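Side-chain contacts in bifunctional GH43-CE protein (Bacteroides eggerthii, PDB 6MLY), which probably acts as a xylan 1,4-beta-xylosidase through its GH43 domain and carries a second, carbohydrate esterase-like module: residues Ser46-Met49 with Val55-Met58; Trp96-Arg101 with Tyr107-Phe112; Thr119-Thr124 with Pro170-Val175. All coordinates share one frame; numbering follows the deposited sequence.

Interaction 1. Residues Ser46-Met49 with Val55-Met58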
loop_
_atom_site.group_PDB
_atom_site.type_symbol
_atom_site.label_atom_id
_atom_site.label_comp_id
_atom_site.label_asym_id
_atom_site.label_seq_id
_atom_site.Cartn_x
_atom_site.Cartn_y
_atom_site.Cartn_z
ATOM N N SER A 46 -15.907 13.686 15.426
ATOM C CA SER A 46 -15.060 13.372 14.273
ATOM C C SER A 46 -15.915 13.061 13.041
ATOM O O SER A 46 -17.122 12.846 13.147
ATOM C CB SER A 46 -14.155 12.223 14.619
ATOM O OG SER A 46 -12.987 12.247 13.824
ATOM N N THR A 47 -15.268 13.052 11.871
ATOM C CA THR A 47 -15.908 12.722 10.594
ATOM C C THR A 47 -15.420 11.348 10.109
ATOM O O THR A 47 -14.213 11.068 10.108
ATOM C CB THR A 47 -15.633 13.803 9.541
ATOM O OG1 THR A 47 -16.126 15.062 10.003
ATOM C CG2 THR A 47 -16.278 13.501 8.208
ATOM N N THR A 48 -16.385 10.494 9.731
ATOM C CA THR A 48 -16.151 9.226 9.032
ATOM C C THR A 48 -17.045 9.117 7.789
ATOM O O THR A 48 -17.070 8.065 7.146
ATOM C CB THR A 48 -16.411 8.022 9.944
ATOM O OG1 THR A 48 -17.791 8.041 10.322
ATOM C CG2 THR A 48 -15.516 8.016 11.162
ATOM N N MET A 49 -17.764 10.198 7.459
ATOM C CA MET A 49 -18.539 10.320 6.229
ATOM C C MET A 49 -19.495 9.125 6.094
ATOM O O MET A 49 -20.459 9.011 6.859
ATOM C CB MET A 49 -17.601 10.412 5.017
ATOM C CG MET A 49 -16.838 11.719 4.954
ATOM S SD MET A 49 -15.295 11.589 4.019
ATOM C CE MET A 49 -14.504 13.123 4.505
ATOM N N VAL A 55 -20.211 9.582 13.098
ATOM C CA VAL A 55 -19.761 10.605 14.067
ATOM C C VAL A 55 -19.184 9.914 15.301
ATOM O O VAL A 55 -19.846 9.820 16.332
ATOM C CB VAL A 55 -20.881 11.599 14.445
ATOM C CG1 VAL A 55 -20.324 12.817 15.170
ATOM C CG2 VAL A 55 -21.702 12.037 13.241
ATOM N N PRO A 56 -17.939 9.391 15.233
ATOM C CA PRO A 56 -17.295 8.791 16.401
ATOM C C PRO A 56 -16.860 9.829 17.445
ATOM O O PRO A 56 -16.241 10.833 17.094
ATOM C CB PRO A 56 -16.061 8.079 15.825
ATOM C CG PRO A 56 -15.768 8.803 14.530
ATOM C CD PRO A 56 -17.102 9.310 14.024
ATOM N N ILE A 57 -17.185 9.556 18.713
ATOM C CA ILE A 57 -16.734 10.359 19.843
ATOM C C ILE A 57 -15.540 9.641 20.476
ATOM O O ILE A 57 -15.591 8.435 20.683
ATOM C CB ILE A 57 -17.864 10.594 20.871
ATOM C CG1 ILE A 57 -19.134 11.151 20.220
ATOM C CG2 ILE A 57 -17.384 11.483 22.013
ATOM C CD1 ILE A 57 -20.269 10.160 20.132
ATOM N N MET A 58 -14.489 10.411 20.779
ATOM C CA MET A 58 -13.257 9.916 21.377
ATOM C C MET A 58 -13.016 10.625 22.712
ATOM O O MET A 58 -13.221 11.823 22.815
ATOM C CB MET A 58 -12.060 10.187 20.462
ATOM C CG MET A 58 -12.115 9.438 19.153
ATOM S SD MET A 58 -10.556 9.542 18.244
ATOM C CE MET A 58 -11.065 8.838 16.678
#
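Ser46 meets Pro56 through its beta carbon, CB lying 3.8 Å from Pro56 CG. Its backbone also faces the second segment: the carbonyl O of Ser46 receives a CA-H...O contact from Val55 CA at 3.6 Å, nearly straight with 165° at the hydrogen. Ser46 N comes within 3.3 Å of Pro56 O, but the angle is too poor for a hydrogen bond. The hydroxyl, with chi1 at -155°, goes elsewhere, to a weak bond with Pro31 O. Thr47 points away from Val55-Met58. Strands 41-45 and 56-60 are neighbours in a four-stranded antiparallel sheet, consistent with a blade of the five-bladed beta-propeller of GH43 enzymes, and the contact of Ser46 and Thr48 with Pro56 joins the loop leaving strand 41-45 to the corner at Val55 where the chain turns into strand 56-60. Thr48 and Pro56 reach toward each other tip to tip. A chi1 of 63° puts Thr48 OG1 between the backbone N and the carbonyl carbon, leaving CG2 to face the proline, 3.5 Å from Pro56 CG and equally close to Pro56 CD. Thr48 OG1 stays 4.0 Å from Val55 N, beyond bonding distance. Arg373, on strand 370-373, packs against both Thr48 and Pro56.

Interaction 2. Residues Trp96-Arg101 with Tyr107-Phe112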
loop_
_atom_site.group_PDB
_atom_site.type_symbol
_atom_site.label_atom_id
_atom_site.label_comp_id
_atom_site.label_asym_id
_atom_site.label_seq_id
_atom_site.Cartn_x
_atom_site.Cartn_y
_atom_site.Cartn_z
ATOM N N TRP A 96 -20.576 14.793 7.779
ATOM C CA TRP A 96 -19.394 15.649 7.652
ATOM C C TRP A 96 -19.056 16.303 9.007
ATOM O O TRP A 96 -19.416 15.765 10.068
ATOM C CB TRP A 96 -19.637 16.655 6.512
ATOM C CG TRP A 96 -19.132 16.165 5.188
ATOM C CD1 TRP A 96 -18.901 14.868 4.844
ATOM C CD2 TRP A 96 -18.785 16.953 4.034
ATOM N NE1 TRP A 96 -18.422 14.797 3.568
ATOM C CE2 TRP A 96 -18.346 16.055 3.041
ATOM C CE3 TRP A 96 -18.800 18.322 3.739
ATOM C CZ2 TRP A 96 -17.930 16.476 1.778
ATOM C CZ3 TRP A 96 -18.384 18.739 2.493
ATOM C CH2 TRP A 96 -17.958 17.828 1.526
ATOM N N ALA A 97 -18.310 17.420 8.966
ATOM C CA ALA A 97 -17.830 18.141 10.150
ATOM C C ALA A 97 -18.961 18.307 11.168
ATOM O O ALA A 97 -20.057 18.746 10.830
ATOM C CB ALA A 97 -17.265 19.481 9.752
ATOM N N SER A 98 -18.660 17.939 12.417
ATOM C CA SER A 98 -19.594 17.957 13.513
ATOM C C SER A 98 -19.189 19.064 14.485
ATOM O O SER A 98 -18.094 19.612 14.393
ATOM C CB SER A 98 -19.659 16.609 14.200
ATOM O OG SER A 98 -18.408 16.253 14.771
ATOM N N CYS A 99 -20.105 19.370 15.408
ATOM C CA CYS A 99 -19.930 20.378 16.436
ATOM C C CYS A 99 -20.232 19.726 17.789
ATOM O O CYS A 99 -21.330 19.201 17.978
ATOM C CB CYS A 99 -20.857 21.557 16.168
ATOM S SG CYS A 99 -20.504 23.016 17.180
ATOM N N LEU A 100 -19.247 19.729 18.698
ATOM C CA LEU A 100 -19.386 19.104 20.023
ATOM C C LEU A 100 -19.311 20.180 21.116
ATOM O O LEU A 100 -18.325 20.914 21.191
ATOM C CB LEU A 100 -18.282 18.055 20.200
ATOM C CG LEU A 100 -18.200 17.406 21.583
ATOM C CD1 LEU A 100 -19.484 16.667 21.923
ATOM C CD2 LEU A 100 -17.003 16.471 21.672
ATOM N N ARG A 101 -20.348 20.231 21.964
ATOM C CA ARG A 101 -20.464 21.213 23.067
ATOM C C ARG A 101 -20.933 20.518 24.349
ATOM O O ARG A 101 -21.496 19.420 24.298
ATOM C CB ARG A 101 -21.475 22.319 22.750
ATOM C CG ARG A 101 -21.155 23.134 21.509
ATOM C CD ARG A 101 -19.852 23.903 21.637
ATOM N NE ARG A 101 -19.743 24.895 20.559
ATOM C CZ ARG A 101 -18.567 25.552 20.195
ATOM N NH1 ARG A 101 -17.376 25.331 20.790
ATOM N NH2 ARG A 101 -18.701 26.597 19.426
ATOM N N TYR A 107 -24.379 17.242 27.094
ATOM C CA TYR A 107 -23.525 17.218 25.915
ATOM C C TYR A 107 -24.391 17.427 24.670
ATOM O O TYR A 107 -25.452 16.819 24.534
ATOM C CB TYR A 107 -22.746 15.899 25.834
ATOM C CG TYR A 107 -21.707 15.731 26.913
ATOM C CD1 TYR A 107 -21.989 15.026 28.072
ATOM C CD2 TYR A 107 -20.452 16.304 26.789
ATOM C CE1 TYR A 107 -21.046 14.882 29.077
ATOM C CE2 TYR A 107 -19.499 16.173 27.786
ATOM C CZ TYR A 107 -19.798 15.458 28.934
ATOM O OH TYR A 107 -18.869 15.323 29.924
ATOM N N TYR A 108 -23.909 18.285 23.766
ATOM C CA TYR A 108 -24.609 18.631 22.536
ATOM C C TYR A 108 -23.696 18.360 21.338
ATOM O O TYR A 108 -22.603 18.934 21.244
ATOM C CB TYR A 108 -25.050 20.097 22.561
ATOM C CG TYR A 108 -26.120 20.409 23.574
ATOM C CD1 TYR A 108 -25.796 20.818 24.857
ATOM C CD2 TYR A 108 -27.462 20.288 23.251
ATOM C CE1 TYR A 108 -26.777 21.107 25.794
ATOM C CE2 TYR A 108 -28.453 20.567 24.178
ATOM C CZ TYR A 108 -28.112 20.983 25.453
ATOM O OH TYR A 108 -29.091 21.254 26.363
ATOM N N LEU A 109 -24.175 17.491 20.436
ATOM C CA LEU A 109 -23.437 17.036 19.260
ATOM C C LEU A 109 -24.288 17.249 17.999
ATOM O O LEU A 109 -25.431 16.792 17.936
ATOM C CB LEU A 109 -23.099 15.555 19.447
ATOM C CG LEU A 109 -21.732 15.134 18.920
ATOM C CD1 LEU A 109 -21.555 13.626 19.028
ATOM C CD2 LEU A 109 -21.536 15.604 17.489
ATOM N N SER A 110 -23.719 17.937 17.002
ATOM C CA SER A 110 -24.398 18.197 15.733
ATOM C C SER A 110 -23.539 17.705 14.561
ATOM O O SER A 110 -22.318 17.728 14.638
ATOM C CB SER A 110 -24.713 19.660 15.575
ATOM O OG SER A 110 -23.568 20.383 15.147
ATOM N N THR A 111 -24.206 17.279 13.482
ATOM C CA THR A 111 -23.591 17.152 12.166
ATOM C C THR A 111 -24.644 17.424 11.086
ATOM O O THR A 111 -25.833 17.563 11.377
ATOM C CB THR A 111 -22.928 15.780 11.974
ATOM O OG1 THR A 111 -22.211 15.816 10.739
ATOM C CG2 THR A 111 -23.908 14.629 11.944
ATOM N N PHE A 112 -24.167 17.484 9.838
ATOM C CA PHE A 112 -24.974 17.652 8.629
ATOM C C PHE A 112 -24.524 16.607 7.602
ATOM O O PHE A 112 -23.498 15.948 7.799
ATOM C CB PHE A 112 -24.807 19.063 8.060
ATOM C CG PHE A 112 -23.410 19.370 7.584
ATOM C CD1 PHE A 112 -23.104 19.376 6.233
ATOM C CD2 PHE A 112 -22.391 19.626 8.489
ATOM C CE1 PHE A 112 -21.814 19.639 5.798
ATOM C CE2 PHE A 112 -21.101 19.886 8.053
ATOM C CZ PHE A 112 -20.815 19.896 6.708
#
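This is a beta hairpin contact, Trp96-Arg101 against Tyr107-Phe112, at one edge of a four-stranded antiparallel sheet that fits a blade of the GH43 five-bladed propeller. The axes of strands 99-101 and 107-112 approach to 4.7 Å at 174°. Cys99 with Ser110 and Arg101 with Tyr108 are hydrogen-bonded pairs, each joined by two backbone bonds; Cys99 N to Ser110 O measures 2.9 Å. Between them Leu100 and Leu109 form a non-hydrogen-bonded pair, and their side chains meet obliquely on the face that packs against strand 41-45, Leu100 CD1 being 4.1 Å from Leu109 CG. Cys99, Arg101, Tyr108 and Ser110 occupy the other face, toward strand 145-148. There Ser110 OG bonds His144 NE2, and the Arg101 guanidinium reaches Leu204 O and Phe146 O.

Beyond the ladder, Trp96 N donates to Phe112 O at 3.1 Å, almost straight. Phe112 also lies beside Asp143, the residue predicted to tune the catalytic acid, which would place this end of the hairpin near the probable active site. The Phe112 chi1 of 64° sets CG between the backbone N and the carbonyl carbon and turns the ring across to the facing segment. Trp96 CB then makes a CH-pi contact over one face of that ring, 3.9 Å from the Phe112 centroid and 30° off its normal.

Interaction 3. Residues Thr119-Thr124 with Pro170-Val175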
loop_
_atom_site.group_PDB
_atom_site.type_symbol
_atom_site.label_atom_id
_atom_site.label_comp_id
_atom_site.label_asym_id
_atom_site.label_seq_id
_atom_site.Cartn_x
_atom_site.Cartn_y
_atom_site.Cartn_z
ATOM N N THR A 119 -29.461 18.590 8.480
ATOM C CA THR A 119 -28.663 18.834 9.689
ATOM C C THR A 119 -29.290 18.065 10.862
ATOM O O THR A 119 -30.506 18.132 11.065
ATOM C CB THR A 119 -28.555 20.337 9.976
ATOM O OG1 THR A 119 -27.935 20.958 8.850
ATOM C CG2 THR A 119 -27.756 20.656 11.222
ATOM N N TYR A 120 -28.448 17.344 11.619
ATOM C CA TYR A 120 -28.879 16.473 12.729
ATOM C C TYR A 120 -28.291 16.971 14.056
ATOM O O TYR A 120 -27.141 17.389 14.109
ATOM C CB TYR A 120 -28.453 15.025 12.472
ATOM C CG TYR A 120 -28.964 14.434 11.181
ATOM C CD1 TYR A 120 -28.291 14.635 9.986
ATOM C CD2 TYR A 120 -30.120 13.670 11.151
ATOM C CE1 TYR A 120 -28.752 14.096 8.794
ATOM C CE2 TYR A 120 -30.595 13.123 9.969
ATOM C CZ TYR A 120 -29.908 13.331 8.784
ATOM O OH TYR A 120 -30.370 12.792 7.615
ATOM N N PHE A 121 -29.098 16.909 15.121
ATOM C CA PHE A 121 -28.690 17.293 16.475
ATOM C C PHE A 121 -28.934 16.119 17.430
ATOM O O PHE A 121 -30.004 15.505 17.412
ATOM C CB PHE A 121 -29.445 18.541 16.948
ATOM C CG PHE A 121 -28.741 19.842 16.658
ATOM C CD1 PHE A 121 -27.772 20.331 17.519
ATOM C CD2 PHE A 121 -29.031 20.567 15.513
ATOM C CE1 PHE A 121 -27.117 21.521 17.246
ATOM C CE2 PHE A 121 -28.374 21.757 15.241
ATOM C CZ PHE A 121 -27.417 22.231 16.107
ATOM N N TYR A 122 -27.935 15.845 18.276
ATOM C CA TYR A 122 -27.950 14.744 19.233
ATOM C C TYR A 122 -27.604 15.290 20.628
ATOM O O TYR A 122 -26.672 16.088 20.757
ATOM C CB TYR A 122 -26.945 13.671 18.800
ATOM C CG TYR A 122 -27.130 13.094 17.417
ATOM C CD1 TYR A 122 -26.593 13.706 16.294
ATOM C CD2 TYR A 122 -27.795 11.893 17.234
ATOM C CE1 TYR A 122 -26.733 13.151 15.029
ATOM C CE2 TYR A 122 -27.941 11.322 15.978
ATOM C CZ TYR A 122 -27.409 11.952 14.869
ATOM O OH TYR A 122 -27.575 11.387 13.637
ATOM N N THR A 123 -28.345 14.859 21.660
ATOM C CA THR A 123 -28.121 15.328 23.037
ATOM C C THR A 123 -28.183 14.158 24.029
ATOM O O THR A 123 -28.996 13.252 23.873
ATOM C CB THR A 123 -29.148 16.393 23.443
ATOM O OG1 THR A 123 -30.420 15.753 23.558
ATOM C CG2 THR A 123 -29.230 17.546 22.467
ATOM N N THR A 124 -27.335 14.222 25.065
ATOM C CA THR A 124 -27.270 13.204 26.124
ATOM C C THR A 124 -26.571 13.764 27.374
ATOM O O THR A 124 -25.797 14.719 27.284
ATOM C CB THR A 124 -26.518 11.957 25.648
ATOM O OG1 THR A 124 -26.652 10.961 26.662
ATOM C CG2 THR A 124 -25.055 12.221 25.372
ATOM N N PRO A 170 -35.231 26.640 20.571
ATOM C CA PRO A 170 -34.815 26.050 21.847
ATOM C C PRO A 170 -34.709 24.515 21.839
ATOM O O PRO A 170 -33.682 23.975 22.247
ATOM C CB PRO A 170 -35.894 26.514 22.839
ATOM C CG PRO A 170 -37.106 26.812 21.980
ATOM C CD PRO A 170 -36.550 27.288 20.655
ATOM N N ASP A 171 -35.750 23.827 21.350
ATOM C CA ASP A 171 -35.833 22.360 21.418
ATOM C C ASP A 171 -35.076 21.719 20.235
ATOM O O ASP A 171 -35.182 20.500 20.008
ATOM C CB ASP A 171 -37.297 21.903 21.550
ATOM C CG ASP A 171 -38.233 22.148 20.248
ATOM O OD1 ASP A 171 -37.757 22.791 19.279
ATOM O OD2 ASP A 171 -39.436 21.674 20.217
ATOM N N LEU A 172 -34.319 22.543 19.490
ATOM C CA LEU A 172 -33.339 22.114 18.478
ATOM C C LEU A 172 -34.019 21.336 17.339
ATOM O O LEU A 172 -33.396 20.461 16.722
ATOM C CB LEU A 172 -32.249 21.268 19.152
ATOM C CG LEU A 172 -31.403 21.981 20.208
ATOM C CD1 LEU A 172 -30.439 21.011 20.874
ATOM C CD2 LEU A 172 -30.641 23.152 19.602
ATOM N N SER A 173 -35.278 21.680 17.042
ATOM C CA SER A 173 -36.042 21.045 15.967
ATOM C C SER A 173 -35.881 21.835 14.662
ATOM O O SER A 173 -36.320 21.376 13.613
ATOM C CB SER A 173 -37.494 20.899 16.340
ATOM O OG SER A 173 -38.061 22.153 16.691
ATOM N N GLY A 174 -35.253 23.015 14.740
ATOM C CA GLY A 174 -34.964 23.820 13.560
ATOM C C GLY A 174 -34.234 25.110 13.896
ATOM O O GLY A 174 -33.706 25.276 14.998
ATOM N N VAL A 175 -34.184 26.005 12.901
ATOM C CA VAL A 175 -33.764 27.395 13.048
ATOM C C VAL A 175 -35.036 28.244 13.159
ATOM O O VAL A 175 -36.064 27.857 12.606
ATOM C CB VAL A 175 -32.888 27.833 11.856
ATOM C CG1 VAL A 175 -32.164 29.145 12.127
ATOM C CG2 VAL A 175 -31.895 26.754 11.465
#
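Leu172 brings the largest share of buried surface to this contact, followed by Phe121 and then Thr123. The leucine projects from a loop after strand 164-167, and its CD1 methyl does the touching: it lies 4.0 Å from Thr123 CG2 and 4.3 Å from Phe121 CD1. Because Phe121 and Thr123 are two residues apart on strand 119-124, their side chains leave the same face of the sheet, and the single methyl reaches both. Its approach to the Phe121 ring is oblique, and the leucine and threonine side chains likewise cross at a slant.

Two conformational features carry CD1 there. The backbone of Leu172 takes a left-handed conformation, phi/psi 62°/31°, within the loop, and its CB points toward the strand; an extended side chain, with chi2 at 176°, then carries CD1 outward. On the strand, Thr123 offers its methyl, CG2 being anti to the carbonyl carbon.

Around this cluster the sheet is consistent with a blade of the five-bladed propeller known from GH43 enzymes. Tyr108 from strand 106-113 also packs on Leu172, Phe146 meets Phe121 edge-to-face, and Leu172 O is hydrogen-bonded to Thr135 OG1 of strand 133-137. Within the loop, the exposed residues Ser173 and Asp171 are linked to each other, Ser173 OG donating to the syn side of Asp171 OD1 at 2.7 Å. With 144 Å² buried and apolar carbons alone touching, the contact implies a modest hydrophobic seat for the loop, lacking the directional constraint of a polar bond between the segments.

The three interactions follow one another along the chain, all within the GH43 region. One side of interaction 1, strand 56-60, lies in the sheet of strands 34-38 to 66-71; both strands of interaction 2 and one side of interaction 3, strand 118-124, lie in the next, 99-103 to 133-137. Centres of interactions 1 and 2 are about 9 Å apart, and Val55 CG2 packs 3.6 Å from Thr111 CG2. Interactions 2 and 3, centres about 10 Å apart, meet through adjacent strands 106-113 and 118-124, with Leu109 O and Tyr122 N 2.7 Å apart in a probable hydrogen bond. Interactions 1 and 3 do not touch, their centres about 18 Å apart. Interaction 2 thus lies between blade-to-blade packing and an outer loop, consistent with a propeller.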